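Long-range contacts in immunoglobulin-like protein (Pseudomonas aeruginosa, PDB 3N6Y), which is of unknown function but folds as an immunoglobulin-like beta sandwich and, being made with a signal sequence, is probably exported from the cytoplasm: residues A[49-54]-A[104-109]; A[14-19]-A[42-47]; A[75-80]-A[116-121]; A[68-73]-A[90-95]. All blocks are in the same frame, centred on the assembly; numbering follows the deposited sequence.

Interaction 1 of 4, residues A[49-54]-A[104-109]; sequences GTKFGM and AYEFTE
Phe-52 and Tyr-105 face each other as a hydrogen-bonded antiparallel pair and mark the tightly packed side of this contact. Their backbones bond both ways, Phe-52 N to Tyr-105 O at 2.9 Å and Tyr-105 N to Phe-52 O also at 2.9 Å, and the short strands 51-54 and 104-106 run at 169°. The two side chains lie side by side, with CB of Tyr-105 over one face of the Phe-52 ring, 4.1 Å from CZ. Phe-52 CG stands between its own N and carbonyl carbon (chi1 63°), a torsion that brings the ring over toward Tyr-105 and Phe-107. Phe-107 closes the cluster obliquely, its CZ 3.7 Å from Phe-52 CE1 and the ring planes at 56°. Leu-120 and an edge-to-face Phe-134 continue this apolar layer from the facing sheet. At Gly-53 the backbones come close, its CA 4.3 Å from Ala-104 CA.

The other side is looser. Lys-51 and Glu-106 share it, but Glu-106 is modelled in two conformers, so its position is less certain; in one of them the carboxylate meets the aliphatic part of Lys-51 and not NZ, OE1 lying 3.5 Å from Lys-51 CB. NZ runs on along an extended chain to bond Gln-36. Past the regular pairing, Gly-49 N reaches Phe-107 O at 2.8 Å while Phe-107 N takes Thr-50 O. Two residues thus oppose one, with Gly-49 at positive phi, the pattern of a G1 beta bulge at the end of an antiparallel strand pair in an immunoglobulin-like sandwich.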
loop_
_atom_site.group_PDB
_atom_site.type_symbol
_atom_site.label_atom_id
_atom_site.label_comp_id
_atom_site.label_asym_id
_atom_site.label_seq_id
_atom_site.Cartn_x
_atom_site.Cartn_y
_atom_site.Cartn_z
ATOM N N GLY A 49 -11.657 -10.123 4.713
ATOM C CA GLY A 49 -10.673 -10.986 4.121
ATOM C C GLY A 49 -10.129 -10.449 2.810
ATOM O O GLY A 49 -9.220 -11.005 2.260
ATOM N N THR A 50 -10.697 -9.362 2.313
ATOM C CA THR A 50 -10.209 -8.773 1.059
ATOM C C THR A 50 -8.958 -7.958 1.316
ATOM O O THR A 50 -8.971 -7.105 2.178
ATOM C CB THR A 50 -11.271 -7.858 0.455
ATOM O OG1 THR A 50 -12.452 -8.602 0.197
ATOM C CG2 THR A 50 -10.829 -7.199 -0.894
ATOM N N LYS A 51 -7.895 -8.265 0.595
ATOM C CA LYS A 51 -6.635 -7.517 0.601
ATOM C C LYS A 51 -6.420 -6.804 -0.722
ATOM O O LYS A 51 -6.567 -7.394 -1.802
ATOM C CB LYS A 51 -5.468 -8.449 0.957
ATOM C CG LYS A 51 -4.094 -7.831 0.844
ATOM C CD LYS A 51 -3.055 -8.930 1.103
ATOM C CE LYS A 51 -1.667 -8.419 0.794
ATOM N NZ LYS A 51 -0.626 -9.494 0.963
ATOM N N PHE A 52 -6.101 -5.505 -0.663
ATOM C CA PHE A 52 -5.885 -4.751 -1.865
ATOM C C PHE A 52 -4.725 -3.765 -1.726
ATOM O O PHE A 52 -4.300 -3.448 -0.617
ATOM C CB PHE A 52 -7.144 -3.964 -2.297
ATOM C CG PHE A 52 -7.575 -2.904 -1.293
ATOM C CD1 PHE A 52 -8.280 -3.232 -0.142
ATOM C CD2 PHE A 52 -7.218 -1.568 -1.485
ATOM C CE1 PHE A 52 -8.638 -2.272 0.767
ATOM C CE2 PHE A 52 -7.603 -0.588 -0.579
ATOM C CZ PHE A 52 -8.300 -0.943 0.554
ATOM N N GLY A 53 -4.212 -3.323 -2.849
ATOM C CA GLY A 53 -3.150 -2.345 -2.866
ATOM C C GLY A 53 -2.281 -2.445 -4.091
ATOM O O GLY A 53 -2.780 -2.743 -5.189
HETATM N N MSE A 54 -1.003 -2.171 -3.903
HETATM C CA MSE A 54 0.014 -2.034 -4.928
HETATM C C MSE A 54 1.233 -2.949 -4.661
HETATM O O MSE A 54 1.609 -3.168 -3.484
HETATM C CB MSE A 54 0.463 -0.549 -5.016
HETATM C CG MSE A 54 -0.548 0.375 -5.693
HETATM SE SE MSE A 54 0.194 2.165 -5.750
HETATM C CE MSE A 54 0.270 2.504 -3.869
ATOM N N ALA A 104 -0.198 -2.639 0.970
ATOM C CA ALA A 104 -1.506 -3.286 0.975
ATOM C C ALA A 104 -2.283 -3.034 2.254
ATOM O O ALA A 104 -1.685 -2.748 3.342
ATOM C CB ALA A 104 -1.382 -4.775 0.699
ATOM N N TYR A 105 -3.588 -3.226 2.138
ATOM C CA TYR A 105 -4.526 -3.118 3.226
ATOM C C TYR A 105 -5.469 -4.302 3.152
ATOM O O TYR A 105 -5.939 -4.607 2.050
ATOM C CB TYR A 105 -5.318 -1.813 3.166
ATOM C CG TYR A 105 -6.076 -1.507 4.438
ATOM C CD1 TYR A 105 -7.371 -1.955 4.612
ATOM C CD2 TYR A 105 -5.474 -0.787 5.482
ATOM C CE1 TYR A 105 -8.076 -1.680 5.798
ATOM C CE2 TYR A 105 -6.177 -0.498 6.692
ATOM C CZ TYR A 105 -7.482 -0.946 6.806
ATOM O OH TYR A 105 -8.189 -0.687 7.936
ATOM N N GLU A 106 -5.717 -4.938 4.308
ATOM C CA GLU A 106 -6.654 -6.054 4.388
ATOM C C GLU A 106 -7.771 -5.779 5.407
ATOM O O GLU A 106 -7.524 -5.300 6.528
ATOM C CB GLU A 106 -5.930 -7.387 4.688
ATOM C CG GLU A 106 -6.801 -8.614 4.414
ATOM C CD GLU A 106 -6.057 -9.949 4.419
ATOM O OE1 GLU A 106 -4.872 -10.000 4.013
ATOM O OE2 GLU A 106 -6.675 -10.981 4.792
ATOM N N PHE A 107 -9.000 -6.105 5.017
ATOM C CA PHE A 107 -10.144 -5.957 5.898
ATOM C C PHE A 107 -10.133 -7.186 6.829
ATOM O O PHE A 107 -10.645 -8.255 6.474
ATOM C CB PHE A 107 -11.457 -5.921 5.117
ATOM C CG PHE A 107 -11.608 -4.739 4.162
ATOM C CD1 PHE A 107 -11.142 -3.473 4.498
ATOM C CD2 PHE A 107 -12.260 -4.892 2.958
ATOM C CE1 PHE A 107 -11.277 -2.410 3.627
ATOM C CE2 PHE A 107 -12.439 -3.823 2.068
ATOM C CZ PHE A 107 -11.935 -2.560 2.415
ATOM N N THR A 108 -9.492 -7.069 7.986
ATOM C CA THR A 108 -9.359 -8.171 8.909
ATOM C C THR A 108 -10.460 -8.217 9.980
ATOM O O THR A 108 -10.772 -9.301 10.510
ATOM C CB THR A 108 -7.973 -8.097 9.550
ATOM O OG1 THR A 108 -6.990 -7.982 8.507
ATOM C CG2 THR A 108 -7.670 -9.294 10.396
ATOM N N GLU A 109 -11.013 -7.041 10.301
ATOM C CA GLU A 109 -12.033 -6.894 11.327
ATOM C C GLU A 109 -13.199 -6.095 10.762
ATOM O O GLU A 109 -13.008 -5.283 9.874
ATOM C CB GLU A 109 -11.456 -6.165 12.516
ATOM C CG GLU A 109 -10.308 -6.911 13.199
ATOM C CD GLU A 109 -9.842 -6.192 14.430
ATOM O OE1 GLU A 109 -10.669 -6.050 15.350
ATOM O OE2 GLU A 109 -8.668 -5.741 14.444
#

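Interaction 2 of 4, residues A[14-19]-A[42-47]; sequences YGVFES and TEVPAK
Tyr-14 and Thr-42 meet obliquely: methyl CG2 of Thr-42 approaches the tyrosine ring at CE1, 3.8 Å away, neither squarely over the ring nor in its plane. Two torsions bring them together. Tyr-14 CG lies between its backbone N and carbonyl carbon (chi1 67°), and the same staggering of Thr-42 OG1 leaves CG2 beside its own N, on the side of the tyrosine. The ring has a further partner in Lys-132, with which it forms a cation-pi pair, and Thr-42 also packs on that lysine.

Val-16 supplies the second point of contact. Its CA-CB bond is directed at the other segment, whereas those of Val-44 and Pro-45 run across the line of approach, so one methyl, CG2, settles against the flanks of both. It stands 4.3 Å from Val-44 CG2 and 4.2 Å from Pro-45 CD, distances of light van der Waals packing. The touching backbone spans differ in direction by only 12°, yet the nearest CA atoms, of Val-16 and Val-44, are 6.9 Å apart, too far for sheet pairing; the gap is bridged through the side chains of Tyr-14 and Val-16.

Between the two points the first segment turns at Gly-15, in an extended conformation at positive phi that suits glycine. Tyr-14 thereby stays in the sheet of strand 51-59, while Val-16 pairs with Gln-39 in the small antiparallel pair of 16-17 and 38-40. Val-44 lies in an edge strand of the larger sheet, parallel to the C-terminal strand 127-136. Such a contact is consistent with the edge of an immunoglobulin-like sandwich, where strands of the two sheets meet.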
loop_
_atom_site.group_PDB
_atom_site.type_symbol
_atom_site.label_atom_id
_atom_site.label_comp_id
_atom_site.label_asym_id
_atom_site.label_seq_id
_atom_site.Cartn_x
_atom_site.Cartn_y
_atom_site.Cartn_z
ATOM N N TYR A 14 -1.537 -3.235 -9.421
ATOM C CA TYR A 14 -2.524 -2.762 -8.453
ATOM C C TYR A 14 -3.794 -3.589 -8.532
ATOM O O TYR A 14 -4.169 -4.060 -9.625
ATOM C CB TYR A 14 -2.843 -1.286 -8.661
ATOM C CG TYR A 14 -3.539 -1.015 -9.927
ATOM C CD1 TYR A 14 -4.940 -1.095 -9.998
ATOM C CD2 TYR A 14 -2.830 -0.743 -11.103
ATOM C CE1 TYR A 14 -5.600 -0.862 -11.150
ATOM C CE2 TYR A 14 -3.484 -0.513 -12.283
ATOM C CZ TYR A 14 -4.865 -0.575 -12.313
ATOM O OH TYR A 14 -5.460 -0.337 -13.516
ATOM N N GLY A 15 -4.482 -3.709 -7.403
ATOM C CA GLY A 15 -5.714 -4.472 -7.325
ATOM C C GLY A 15 -5.903 -5.323 -6.101
ATOM O O GLY A 15 -5.434 -4.963 -5.024
ATOM N N VAL A 16 -6.613 -6.432 -6.269
ATOM C CA VAL A 16 -6.980 -7.347 -5.219
ATOM C C VAL A 16 -5.981 -8.509 -5.219
ATOM O O VAL A 16 -5.780 -9.169 -6.260
ATOM C CB VAL A 16 -8.448 -7.849 -5.349
ATOM C CG1 VAL A 16 -8.724 -8.974 -4.312
ATOM C CG2 VAL A 16 -9.447 -6.694 -5.173
ATOM N N PHE A 17 -5.388 -8.747 -4.052
ATOM C CA PHE A 17 -4.391 -9.815 -3.815
ATOM C C PHE A 17 -5.120 -11.110 -3.628
ATOM O O PHE A 17 -6.091 -11.191 -2.869
ATOM C CB PHE A 17 -3.533 -9.535 -2.588
ATOM C CG PHE A 17 -2.486 -8.466 -2.802
ATOM C CD1 PHE A 17 -2.841 -7.149 -3.059
ATOM C CD2 PHE A 17 -1.131 -8.768 -2.699
ATOM C CE1 PHE A 17 -1.859 -6.150 -3.227
ATOM C CE2 PHE A 17 -0.156 -7.786 -2.875
ATOM C CZ PHE A 17 -0.521 -6.474 -3.136
ATOM N N GLU A 18 -4.659 -12.144 -4.320
ATOM C CA GLU A 18 -5.339 -13.431 -4.265
ATOM C C GLU A 18 -4.536 -14.382 -3.413
ATOM O O GLU A 18 -3.321 -14.442 -3.527
ATOM C CB GLU A 18 -5.524 -13.997 -5.677
ATOM C CG GLU A 18 -6.332 -13.105 -6.603
ATOM C CD GLU A 18 -6.647 -13.782 -7.942
ATOM O OE1 GLU A 18 -5.779 -14.517 -8.448
ATOM O OE2 GLU A 18 -7.749 -13.558 -8.479
ATOM N N SER A 19 -5.210 -15.089 -2.521
ATOM C CA SER A 19 -4.544 -16.069 -1.692
ATOM C C SER A 19 -5.221 -17.403 -1.925
ATOM O O SER A 19 -6.370 -17.445 -2.365
ATOM C CB SER A 19 -4.623 -15.670 -0.213
ATOM O OG SER A 19 -5.969 -15.583 0.232
ATOM N N THR A 42 -9.510 -1.274 -9.719
ATOM C CA THR A 42 -9.704 -0.258 -8.689
ATOM C C THR A 42 -10.974 -0.463 -7.886
ATOM O O THR A 42 -11.233 0.295 -6.930
ATOM C CB THR A 42 -9.703 1.165 -9.291
ATOM O OG1 THR A 42 -10.659 1.289 -10.371
ATOM C CG2 THR A 42 -8.268 1.478 -9.751
ATOM N N GLU A 43 -11.702 -1.527 -8.215
ATOM C CA GLU A 43 -12.983 -1.833 -7.582
ATOM C C GLU A 43 -12.795 -2.994 -6.614
ATOM O O GLU A 43 -12.469 -4.107 -6.991
ATOM C CB GLU A 43 -14.045 -2.145 -8.640
ATOM C CG GLU A 43 -14.381 -0.978 -9.534
ATOM C CD GLU A 43 -15.162 0.117 -8.808
ATOM O OE1 GLU A 43 -15.883 -0.185 -7.811
ATOM O OE2 GLU A 43 -15.068 1.287 -9.240
ATOM N N VAL A 44 -12.977 -2.699 -5.339
ATOM C CA VAL A 44 -12.664 -3.614 -4.254
ATOM C C VAL A 44 -13.923 -3.994 -3.477
ATOM O O VAL A 44 -14.621 -3.109 -2.999
ATOM C CB VAL A 44 -11.652 -2.944 -3.343
ATOM C CG1 VAL A 44 -11.364 -3.795 -2.103
ATOM C CG2 VAL A 44 -10.331 -2.648 -4.096
ATOM N N PRO A 45 -14.189 -5.304 -3.303
ATOM C CA PRO A 45 -15.370 -5.698 -2.498
ATOM C C PRO A 45 -15.281 -5.325 -1.030
ATOM O O PRO A 45 -14.239 -5.554 -0.396
ATOM C CB PRO A 45 -15.404 -7.233 -2.612
ATOM C CG PRO A 45 -14.439 -7.609 -3.609
ATOM C CD PRO A 45 -13.456 -6.467 -3.810
ATOM N N ALA A 46 -16.394 -4.835 -0.487
ATOM C CA ALA A 46 -16.504 -4.475 0.919
ATOM C C ALA A 46 -16.809 -5.750 1.676
ATOM O O ALA A 46 -17.929 -5.957 2.192
ATOM C CB ALA A 46 -17.594 -3.436 1.135
ATOM N N LYS A 47 -15.819 -6.620 1.707
ATOM C CA LYS A 47 -15.946 -7.950 2.332
ATOM C C LYS A 47 -14.727 -8.289 3.172
ATOM O O LYS A 47 -13.592 -8.104 2.746
ATOM C CB LYS A 47 -16.153 -9.001 1.240
ATOM C CG LYS A 47 -17.470 -8.789 0.490
ATOM C CD LYS A 47 -17.735 -9.739 -0.699
ATOM C CE LYS A 47 -18.497 -10.970 -0.272
ATOM N NZ LYS A 47 -18.776 -11.877 -1.434
#

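Interaction 3 of 4, residues A[75-80]-A[116-121]; sequences PGVVTP and GEWRLM
Gly-116 begins the second segment with its carbonyl carbon 3.8 Å from CG of Pro-75, the first residue of the other segment. Its extended angles at positive phi (131°) suit glycine and leave its backbone close to the proline ring. At Glu-117 only the backbone takes part: carbonyl O stands 3.5 Å from Pro-75 CG, while the acid, modelled in two conformers, leads away and in one of them bonds Ser-133 OG.

Trp-118 is the main partner of Pro-75 and Val-77 in this segment. With CG beside its own N (chi1 -68°), the indole turns back toward the first segment, and Pro-75 crosses it at about a right angle. CD of the proline sits over one face, 3.4 Å from the centroid of the five-membered ring and 20° off the normal, a clear CH-pi contact. Packing is close, since the same CD is only 3.2 Å from NE1. That nitrogen has its polar partner elsewhere, in Val-114 O. Farther along the indole, Val-77 sets CG2 3.7 Å from CH2, so proline and valine meet successive parts of the ring system; the Tyr-105 ring also meets the indole.

Beyond Trp-118 the strand turns to other partners: Arg-119 bonds backbone to backbone with Leu-73, and Leu-120 packs on Phe-52. The chain corner at Pro-75 thus rests on a buried tryptophan within a central strand of the six-stranded sheet, joining that strand to the far edge strand 76-78 of an immunoglobulin-like beta sandwich.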
loop_
_atom_site.group_PDB
_atom_site.type_symbol
_atom_site.label_atom_id
_atom_site.label_comp_id
_atom_site.label_asym_id
_atom_site.label_seq_id
_atom_site.Cartn_x
_atom_site.Cartn_y
_atom_site.Cartn_z
ATOM N N PRO A 75 -11.977 6.298 4.089
ATOM C CA PRO A 75 -13.197 7.039 4.314
ATOM C C PRO A 75 -13.578 7.295 5.773
ATOM O O PRO A 75 -14.600 7.945 6.026
ATOM C CB PRO A 75 -14.262 6.166 3.638
ATOM C CG PRO A 75 -13.478 5.146 2.801
ATOM C CD PRO A 75 -12.241 4.955 3.536
ATOM N N GLY A 76 -12.756 6.807 6.704
ATOM C CA GLY A 76 -12.978 6.905 8.159
ATOM C C GLY A 76 -13.278 5.566 8.770
ATOM O O GLY A 76 -14.427 5.148 8.823
ATOM N N VAL A 77 -12.210 4.895 9.243
ATOM C CA VAL A 77 -12.306 3.634 9.984
ATOM C C VAL A 77 -12.432 3.960 11.454
ATOM O O VAL A 77 -11.549 4.584 12.049
ATOM C CB VAL A 77 -11.037 2.770 9.729
ATOM C CG1 VAL A 77 -11.034 1.514 10.647
ATOM C CG2 VAL A 77 -10.972 2.397 8.244
ATOM N N VAL A 78 -13.538 3.549 12.063
ATOM C CA VAL A 78 -13.737 3.790 13.491
ATOM C C VAL A 78 -13.463 2.507 14.248
ATOM O O VAL A 78 -14.174 1.494 14.088
ATOM C CB VAL A 78 -15.152 4.297 13.795
ATOM C CG1 VAL A 78 -15.318 4.567 15.337
ATOM C CG2 VAL A 78 -15.520 5.554 12.900
ATOM N N THR A 79 -12.396 2.519 15.048
ATOM C CA THR A 79 -12.017 1.337 15.803
ATOM C C THR A 79 -12.959 1.179 17.006
ATOM O O THR A 79 -13.689 2.118 17.345
ATOM C CB THR A 79 -10.555 1.371 16.223
ATOM O OG1 THR A 79 -10.176 2.701 16.634
ATOM C CG2 THR A 79 -9.654 0.906 15.099
ATOM N N PRO A 80 -12.998 -0.027 17.626
ATOM C CA PRO A 80 -13.949 -0.248 18.725
ATOM C C PRO A 80 -13.752 0.715 19.914
ATOM O O PRO A 80 -14.697 0.908 20.688
ATOM C CB PRO A 80 -13.652 -1.692 19.151
ATOM C CG PRO A 80 -13.191 -2.352 17.866
ATOM C CD PRO A 80 -12.348 -1.292 17.203
ATOM N N GLY A 116 -16.298 3.374 0.258
ATOM C CA GLY A 116 -15.892 4.682 -0.244
ATOM C C GLY A 116 -14.503 4.635 -0.869
ATOM O O GLY A 116 -13.978 3.561 -1.190
ATOM N N GLU A 117 -13.887 5.798 -1.015
ATOM C CA GLU A 117 -12.573 5.897 -1.668
ATOM C C GLU A 117 -11.429 5.741 -0.654
ATOM O O GLU A 117 -11.387 6.447 0.370
ATOM C CB GLU A 117 -12.434 7.236 -2.415
ATOM C CG GLU A 117 -11.004 7.496 -2.915
ATOM C CD GLU A 117 -10.907 8.534 -4.018
ATOM O OE1 GLU A 117 -11.966 9.031 -4.488
ATOM O OE2 GLU A 117 -9.772 8.839 -4.446
ATOM N N TRP A 118 -10.486 4.834 -0.960
ATOM C CA TRP A 118 -9.265 4.626 -0.234
ATOM C C TRP A 118 -8.145 4.967 -1.223
ATOM O O TRP A 118 -8.091 4.438 -2.363
ATOM C CB TRP A 118 -9.126 3.167 0.161
ATOM C CG TRP A 118 -10.107 2.696 1.176
ATOM C CD1 TRP A 118 -11.473 2.609 1.052
ATOM C CD2 TRP A 118 -9.780 2.176 2.439
ATOM N NE1 TRP A 118 -11.990 2.057 2.208
ATOM C CE2 TRP A 118 -10.974 1.789 3.072
ATOM C CE3 TRP A 118 -8.584 2.006 3.105
ATOM C CZ2 TRP A 118 -10.994 1.255 4.355
ATOM C CZ3 TRP A 118 -8.583 1.483 4.403
ATOM C CH2 TRP A 118 -9.790 1.101 4.995
ATOM N N ARG A 119 -7.318 5.904 -0.821
ATOM C CA ARG A 119 -6.214 6.368 -1.631
ATOM C C ARG A 119 -4.934 5.930 -0.924
ATOM O O ARG A 119 -4.668 6.349 0.199
ATOM C CB ARG A 119 -6.318 7.905 -1.826
ATOM C CG ARG A 119 -5.110 8.553 -2.530
ATOM C CD ARG A 119 -5.283 10.067 -2.719
ATOM N NE ARG A 119 -4.401 10.660 -3.720
ATOM C CZ ARG A 119 -4.343 11.969 -3.996
ATOM N NH1 ARG A 119 -5.105 12.849 -3.339
ATOM N NH2 ARG A 119 -3.539 12.408 -4.971
ATOM N N LEU A 120 -4.143 5.076 -1.582
ATOM C CA LEU A 120 -2.902 4.511 -1.049
ATOM C C LEU A 120 -1.743 5.160 -1.774
ATOM O O LEU A 120 -1.709 5.189 -3.021
ATOM C CB LEU A 120 -2.881 2.995 -1.308
ATOM C CG LEU A 120 -3.574 2.134 -0.223
ATOM C CD1 LEU A 120 -5.016 2.565 0.056
ATOM C CD2 LEU A 120 -3.564 0.685 -0.640
HETATM N N MSE A 121 -0.864 5.768 -1.019
HETATM C CA MSE A 121 0.226 6.586 -1.542
HETATM C C MSE A 121 1.512 6.166 -0.893
HETATM O O MSE A 121 1.606 6.133 0.338
HETATM C CB MSE A 121 -0.072 8.084 -1.272
HETATM C CG MSE A 121 -1.407 8.530 -1.809
HETATM SE SE MSE A 121 -1.755 10.387 -1.269
HETATM C CE MSE A 121 -0.914 11.253 -2.832
#

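Interaction 4 of 4, residues A[68-73]-A[90-95]; sequences LTLLYL and VVQKLV
Leu-68 and Leu-70 are gripped by Gln-92 and Val-90 in an antiparallel strand pair within the larger sheet of the immunoglobulin-like sandwich, the short axes 4.7 Å apart and at 152°. Four backbone bonds satisfy both the N-H and the carbonyl of these four residues. Leu-68 N reaches Gln-92 O at 2.8 Å, and Gln-92 N returns to Leu-68 O at 2.9 Å. Leu-70 N to Val-90 O, also 2.8 Å, is straighter at 174° on the hydrogen, and Val-90 N answers to Leu-70 O at 3.0 Å. Between the two bonded pairs, Thr-69 and Val-91 form the non-hydrogen-bonded one, where Val-91 CA-H lies 3.3 Å from Leu-68 O, measured from CA. Thr-69 turns its backbone bonds to Phe-123 on the other flank of the strand.

Apolar side chains make up most of the face shared by Leu-68, Leu-70 and Val-90, with Gln-92 among them. After strand 90-92 the chain bends, and Leu-94 crosses Leu-68 at about a right angle with CD2 3.6 Å from CG. Gln-92, extended with CG anti to its own N (chi1 175°), lies in one of its two conformers beside Leu-68 and slants across Leu-70. Lys-93 NZ is held in a salt bridge with Glu-63. Tyr-72 completes the row: its hydroxyl donates to Ala-104 O in the facing sheet, and ring atom CE1 lies 4.0 Å from Val-90 CG2.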
loop_
_atom_site.group_PDB
_atom_site.type_symbol
_atom_site.label_atom_id
_atom_site.label_comp_id
_atom_site.label_asym_id
_atom_site.label_seq_id
_atom_site.Cartn_x
_atom_site.Cartn_y
_atom_site.Cartn_z
ATOM N N LEU A 68 10.431 4.421 3.460
ATOM C CA LEU A 68 9.186 4.753 2.823
ATOM C C LEU A 68 8.163 5.153 3.870
ATOM O O LEU A 68 8.144 4.659 4.975
ATOM C CB LEU A 68 8.645 3.589 2.001
ATOM C CG LEU A 68 9.535 3.069 0.880
ATOM C CD1 LEU A 68 8.771 1.905 0.151
ATOM C CD2 LEU A 68 9.940 4.246 -0.065
ATOM N N THR A 69 7.292 6.073 3.490
ATOM C CA THR A 69 6.073 6.373 4.247
ATOM C C THR A 69 4.899 5.870 3.379
ATOM O O THR A 69 4.670 6.348 2.241
ATOM C CB THR A 69 5.901 7.866 4.532
ATOM O OG1 THR A 69 7.012 8.371 5.295
ATOM C CG2 THR A 69 4.626 8.106 5.375
ATOM N N LEU A 70 4.157 4.903 3.914
ATOM C CA LEU A 70 2.945 4.402 3.256
ATOM C C LEU A 70 1.773 5.140 3.882
ATOM O O LEU A 70 1.450 4.918 5.067
ATOM C CB LEU A 70 2.736 2.892 3.431
ATOM C CG LEU A 70 3.592 1.862 2.682
ATOM C CD1 LEU A 70 5.106 2.168 2.778
ATOM C CD2 LEU A 70 3.351 0.483 3.268
ATOM N N LEU A 71 1.154 5.995 3.095
ATOM C CA LEU A 71 0.074 6.870 3.566
ATOM C C LEU A 71 -1.215 6.321 3.021
ATOM O O LEU A 71 -1.464 6.377 1.834
ATOM C CB LEU A 71 0.261 8.296 3.072
ATOM C CG LEU A 71 -0.871 9.232 3.509
ATOM C CD1 LEU A 71 -0.896 9.353 5.092
ATOM C CD2 LEU A 71 -0.732 10.594 2.826
ATOM N N TYR A 72 -2.039 5.742 3.891
ATOM C CA TYR A 72 -3.345 5.264 3.501
ATOM C C TYR A 72 -4.377 6.304 3.892
ATOM O O TYR A 72 -4.503 6.615 5.069
ATOM C CB TYR A 72 -3.704 4.006 4.296
ATOM C CG TYR A 72 -2.755 2.810 4.193
ATOM C CD1 TYR A 72 -1.539 2.781 4.846
ATOM C CD2 TYR A 72 -3.091 1.715 3.401
ATOM C CE1 TYR A 72 -0.688 1.697 4.739
ATOM C CE2 TYR A 72 -2.246 0.620 3.308
ATOM C CZ TYR A 72 -1.072 0.615 3.955
ATOM O OH TYR A 72 -0.242 -0.508 3.863
ATOM N N LEU A 73 -5.073 6.867 2.927
ATOM C CA LEU A 73 -6.226 7.711 3.221
ATOM C C LEU A 73 -7.506 6.871 3.063
ATOM O O LEU A 73 -7.730 6.231 2.014
ATOM C CB LEU A 73 -6.244 8.893 2.259
ATOM C CG LEU A 73 -5.096 9.889 2.345
ATOM C CD1 LEU A 73 -5.299 10.999 1.208
ATOM C CD2 LEU A 73 -5.044 10.547 3.710
ATOM N N VAL A 90 2.465 4.275 7.799
ATOM C CA VAL A 90 3.319 3.136 8.122
ATOM C C VAL A 90 4.694 3.486 7.591
ATOM O O VAL A 90 4.796 3.879 6.429
ATOM C CB VAL A 90 2.801 1.818 7.519
ATOM C CG1 VAL A 90 3.815 0.704 7.714
ATOM C CG2 VAL A 90 1.467 1.428 8.147
ATOM N N VAL A 91 5.720 3.408 8.461
ATOM C CA VAL A 91 7.093 3.666 7.977
ATOM C C VAL A 91 7.729 2.313 7.660
ATOM O O VAL A 91 7.605 1.384 8.445
ATOM C CB VAL A 91 7.926 4.520 8.925
ATOM C CG1 VAL A 91 9.367 4.626 8.363
ATOM C CG2 VAL A 91 7.289 5.911 9.027
ATOM N N GLN A 92 8.307 2.180 6.466
ATOM C CA GLN A 92 8.918 0.924 6.022
ATOM C C GLN A 92 10.374 1.156 5.627
ATOM O O GLN A 92 10.644 1.845 4.632
ATOM C CB GLN A 92 8.147 0.354 4.815
ATOM C CG GLN A 92 8.757 -0.921 4.175
ATOM C CD GLN A 92 8.052 -1.344 2.856
ATOM O OE1 GLN A 92 6.828 -1.335 2.776
ATOM N NE2 GLN A 92 8.834 -1.714 1.830
ATOM N N LYS A 93 11.310 0.569 6.373
ATOM C CA LYS A 93 12.735 0.643 5.970
ATOM C C LYS A 93 12.924 -0.081 4.625
ATOM O O LYS A 93 12.425 -1.168 4.419
ATOM C CB LYS A 93 13.636 0.012 7.034
ATOM C CG LYS A 93 15.135 -0.042 6.667
ATOM C CD LYS A 93 16.015 -0.057 7.936
ATOM C CE LYS A 93 17.477 -0.439 7.682
ATOM N NZ LYS A 93 18.171 0.338 6.599
ATOM N N LEU A 94 13.651 0.564 3.713
ATOM C CA LEU A 94 13.996 -0.044 2.456
ATOM C C LEU A 94 14.972 -1.208 2.646
ATOM O O LEU A 94 15.925 -1.129 3.389
ATOM C CB LEU A 94 14.622 1.018 1.544
ATOM C CG LEU A 94 13.627 2.086 1.042
ATOM C CD1 LEU A 94 14.442 3.233 0.451
ATOM C CD2 LEU A 94 12.632 1.506 0.034
ATOM N N VAL A 95 14.707 -2.306 1.961
ATOM C CA VAL A 95 15.570 -3.492 2.001
ATOM C C VAL A 95 16.158 -3.675 0.624
ATOM O O VAL A 95 15.459 -4.075 -0.285
ATOM C CB VAL A 95 14.751 -4.735 2.401
ATOM C CG1 VAL A 95 15.543 -5.975 2.282
ATOM C CG2 VAL A 95 14.174 -4.540 3.827
#

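Overall arrangement
From the N terminus, interaction 2 closes first, bringing 42-47 back to 14-19 before interaction 1 opens at 49-54. Interaction 1 then spans the longest loop, to 104-109, and the whole of interaction 4, from 68-73 to 90-95, falls within it. Interaction 3 starts at 75-80, inside interaction 4, and ends at 116-121, beyond the close of interaction 1, so it crosses both. In space, interactions 3 and 4 share the six-stranded sheet, where 116-121 and 68-73 are bonded neighbours. Interaction 1 lies in the facing sheet and touches both across the sandwich, while interaction 2, about 7 Å from it centre to centre, joins the two sheets along one edge.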